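Local coordinates for beta subunit of photoactivated adenylyl cyclase (Beggiatoa sp. PS, PDB 5M2A), which probably makes cyclic AMP from ATP in response to blue light, pairing a flavin-binding BLUF photoreceptor with an adenylyl cyclase catalytic domain, at residues 181-186 against 204-209. Residues are numbered along the deposited sequence; the frame is centred on the assembly and turned at random.
Sequences NRYFSI and DCVMAS
The aromatic rings of Y183 and F184 meet V206 and the backbone of D204 where a helix packs on the central sheet of the nucleotide cyclase fold, a worked example of helix-on-sheet packing in which a metal-site residue, D204, immediately precedes the strand. V206 touches both rings with one branch, CG2, which lies 3.5 Å from F184 CD1 and, more loosely, 4.0 Å from Y183 CE2. The two rings also approach the carbonyl oxygen of D204, with Y183 CE2 3.4 Å and F184 CE1 3.6 Å from D204 O. On the F184 side this oxygen sits at the ring edge, near its plane; it is buried by the contact with no hydrogen-bond partner in the model. With CG anti to the carbonyl carbon (chi1 -73°), the F184 ring brings CD1 and CE1 up against V206 CG2. With an alanine in place of F184, V206 CG2 and D204 O would lose the ring carbons beside them and a gap would probably open there, with the stack on F201 lost. The axes of 181-186 and 205-209, parts of helix 173-193 and strand 205-211, come within 9.5 Å and are inclined by 18°, nearly parallel. Farther out, F184 stacks on F201 and packs against M261 of the second subunit, linking this core to the dimer interface. Y183 OH is hydrogen-bonded to T247 and S159, which ties its ring to neighbouring strands. D204 belongs to the magnesium site with D160 and I161; the nearest atom of its side chain is about 3 Å from the ion, and OD2 accepts a hydrogen bond from I161 N.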
ATOM      1  N   ASN A 181      -8.526  13.702  -3.133  1.00 16.98           N
ATOM      2  CA  ASN A 181      -7.097  13.838  -3.435  1.00 16.97           C
ATOM      3  C   ASN A 181      -6.498  15.075  -2.775  1.00 15.92           C
ATOM      4  O   ASN A 181      -5.348  15.048  -2.315  1.00 18.29           O
ATOM      5  CB  ASN A 181      -6.864  13.898  -4.948  1.00 16.47           C
ATOM      6  CG  ASN A 181      -6.960  12.538  -5.611  1.00 20.06           C
ATOM      7  OD1 ASN A 181      -6.777  11.511  -4.964  1.00 21.54           O
ATOM      8  ND2 ASN A 181      -7.237  12.531  -6.913  1.00 21.99           N
ATOM      9  N   ARG A 182      -7.241  16.184  -2.755  1.00 15.96           N
ATOM     10  CA  ARG A 182      -6.715  17.404  -2.152  1.00 15.25           C
ATOM     11  C   ARG A 182      -6.542  17.221  -0.653  1.00 15.01           C
ATOM     12  O   ARG A 182      -5.519  17.610  -0.076  1.00 18.00           O
ATOM     13  CB  ARG A 182      -7.647  18.582  -2.443  1.00 19.27           C
ATOM     14  CG  ARG A 182      -7.101  19.924  -1.962  1.00 16.42           C
ATOM     15  CD  ARG A 182      -5.774  20.270  -2.639  1.00 20.06           C
ATOM     16  NE  ARG A 182      -5.330  21.628  -2.305  1.00 25.61           N
ATOM     17  CZ  ARG A 182      -5.743  22.717  -2.944  1.00 25.58           C
ATOM     18  NH1 ARG A 182      -6.617  22.606  -3.938  1.00 21.20           N
ATOM     19  NH2 ARG A 182      -5.295  23.920  -2.588  1.00 27.42           N
ATOM     20  N   TYR A 183      -7.545  16.619  -0.020  1.00 15.93           N
ATOM     21  CA  TYR A 183      -7.484  16.295   1.402  1.00 16.36           C
ATOM     22  C   TYR A 183      -6.305  15.381   1.710  1.00 18.08           C
ATOM     23  O   TYR A 183      -5.512  15.648   2.621  1.00 17.13           O
ATOM     24  CB  TYR A 183      -8.805  15.645   1.812  1.00 15.72           C
ATOM     25  CG  TYR A 183      -8.825  15.216   3.241  1.00 15.70           C
ATOM     26  CD1 TYR A 183      -8.849  16.164   4.258  1.00 14.91           C
ATOM     27  CD2 TYR A 183      -8.824  13.876   3.576  1.00 16.83           C
ATOM     28  CE1 TYR A 183      -8.861  15.778   5.578  1.00 19.07           C
ATOM     29  CE2 TYR A 183      -8.847  13.472   4.906  1.00 21.05           C
ATOM     30  CZ  TYR A 183      -8.857  14.432   5.893  1.00 21.91           C
ATOM     31  OH  TYR A 183      -8.877  14.046   7.201  1.00 22.76           O
ATOM     32  N   PHE A 184      -6.166  14.291   0.948  1.00 14.59           N
ATOM     33  CA  PHE A 184      -5.010  13.412   1.141  1.00 17.12           C
ATOM     34  C   PHE A 184      -3.687  14.141   0.928  1.00 17.78           C
ATOM     35  O   PHE A 184      -2.726  13.922   1.678  1.00 18.25           O
ATOM     36  CB  PHE A 184      -5.103  12.216   0.193  1.00 15.22           C
ATOM     37  CG  PHE A 184      -6.145  11.211   0.574  1.00 15.96           C
ATOM     38  CD1 PHE A 184      -6.783  11.257   1.816  1.00 18.34           C
ATOM     39  CD2 PHE A 184      -6.480  10.190  -0.310  1.00 15.78           C
ATOM     40  CE1 PHE A 184      -7.749  10.297   2.159  1.00 18.79           C
ATOM     41  CE2 PHE A 184      -7.431   9.243   0.016  1.00 19.42           C
ATOM     42  CZ  PHE A 184      -8.076   9.294   1.259  1.00 17.80           C
ATOM     43  N   SER A 185      -3.593  14.964  -0.128  1.00 17.03           N
ATOM     44  CA  SER A 185      -2.353  15.686  -0.392  0.70 17.57           C
ATOM     45  C   SER A 185      -1.967  16.563   0.790  1.00 19.34           C
ATOM     46  O   SER A 185      -0.796  16.603   1.190  1.00 19.93           O
ATOM     47  CB  SER A 185      -2.502  16.534  -1.660  0.70 17.90           C
ATOM     48  OG  SER A 185      -1.287  17.196  -1.982  0.70 23.74           O
ATOM     49  N   ILE A 186      -2.937  17.271   1.357  1.00 17.60           N
ATOM     50  CA  ILE A 186      -2.665  18.162   2.481  1.00 15.32           C
ATOM     51  C   ILE A 186      -2.235  17.361   3.697  1.00 15.43           C
ATOM     52  O   ILE A 186      -1.236  17.676   4.345  1.00 15.82           O
ATOM     53  CB  ILE A 186      -3.912  19.008   2.793  1.00 15.87           C
ATOM     54  CG1 ILE A 186      -4.131  20.047   1.696  1.00 22.43           C
ATOM     55  CG2 ILE A 186      -3.789  19.688   4.175  1.00 17.28           C
ATOM     56  CD1 ILE A 186      -5.526  20.685   1.737  1.00 21.06           C
ATOM     57  N   ASP A 204     -12.042   7.631   3.045  1.00 20.56           N
ATOM     58  CA  ASP A 204     -11.606   9.017   3.141  1.00 19.24           C
ATOM     59  C   ASP A 204     -10.707   9.259   4.341  1.00 20.03           C
ATOM     60  O   ASP A 204     -10.395  10.412   4.642  1.00 20.28           O
ATOM     61  CB  ASP A 204     -12.815   9.957   3.226  1.00 20.14           C
ATOM     62  CG  ASP A 204     -13.684   9.680   4.449  1.00 27.23           C
ATOM     63  OD1 ASP A 204     -14.045   8.508   4.664  1.00 30.37           O
ATOM     64  OD2 ASP A 204     -13.989  10.628   5.211  1.00 27.38           O
ATOM     65  N   CYS A 205     -10.278   8.200   5.017  1.00 20.95           N
ATOM     66  CA  CYS A 205      -9.513   8.307   6.254  0.63 20.50           C
ATOM     67  C   CYS A 205      -8.020   8.193   5.983  1.00 22.63           C
ATOM     68  O   CYS A 205      -7.584   7.343   5.202  1.00 20.59           O
ATOM     69  CB  CYS A 205      -9.910   7.214   7.259  0.63 22.97           C
ATOM     70  SG  CYS A 205     -11.606   7.239   7.874  0.63 38.05           S
ATOM     71  N   VAL A 206      -7.236   9.038   6.651  1.00 17.78           N
ATOM     72  CA  VAL A 206      -5.778   8.980   6.609  1.00 14.58           C
ATOM     73  C   VAL A 206      -5.316   8.364   7.923  1.00 19.07           C
ATOM     74  O   VAL A 206      -5.677   8.845   9.005  1.00 18.54           O
ATOM     75  CB  VAL A 206      -5.139  10.365   6.418  1.00 17.66           C
ATOM     76  CG1 VAL A 206      -3.606  10.244   6.433  1.00 22.09           C
ATOM     77  CG2 VAL A 206      -5.635  11.023   5.135  1.00 17.07           C
ATOM     78  N   MET A 207      -4.521   7.303   7.834  1.00 19.38           N
ATOM     79  CA  MET A 207      -3.946   6.663   9.006  1.00 21.09           C
ATOM     80  C   MET A 207      -2.443   6.894   9.020  1.00 19.00           C
ATOM     81  O   MET A 207      -1.771   6.676   8.010  1.00 19.89           O
ATOM     82  CB  MET A 207      -4.237   5.163   9.009  1.00 20.36           C
ATOM     83  CG  MET A 207      -3.602   4.426  10.184  1.00 21.44           C
ATOM     84  SD  MET A 207      -3.880   2.638  10.054  1.00 26.37           S
ATOM     85  CE  MET A 207      -3.094   2.044  11.558  1.00 23.68           C
ATOM     86  N   ALA A 208      -1.914   7.311  10.167  1.00 17.07           N
ATOM     87  CA  ALA A 208      -0.491   7.607  10.276  1.00 15.72           C
ATOM     88  C   ALA A 208      -0.032   7.315  11.695  1.00 16.39           C
ATOM     89  O   ALA A 208      -0.844   7.115  12.599  1.00 17.44           O
ATOM     90  CB  ALA A 208      -0.172   9.055   9.896  1.00 13.10           C
ATOM     91  N   SER A 209       1.289   7.256  11.887  1.00 14.01           N
ATOM     92  CA  SER A 209       1.807   7.092  13.233  1.00 19.03           C
ATOM     93  C   SER A 209       2.936   8.082  13.480  1.00 21.74           C
ATOM     94  O   SER A 209       3.569   8.595  12.550  1.00 18.66           O
ATOM     95  CB  SER A 209       2.316   5.667  13.480  1.00 18.61           C
ATOM     96  OG  SER A 209       3.391   5.377  12.619  1.00 20.83           O
TER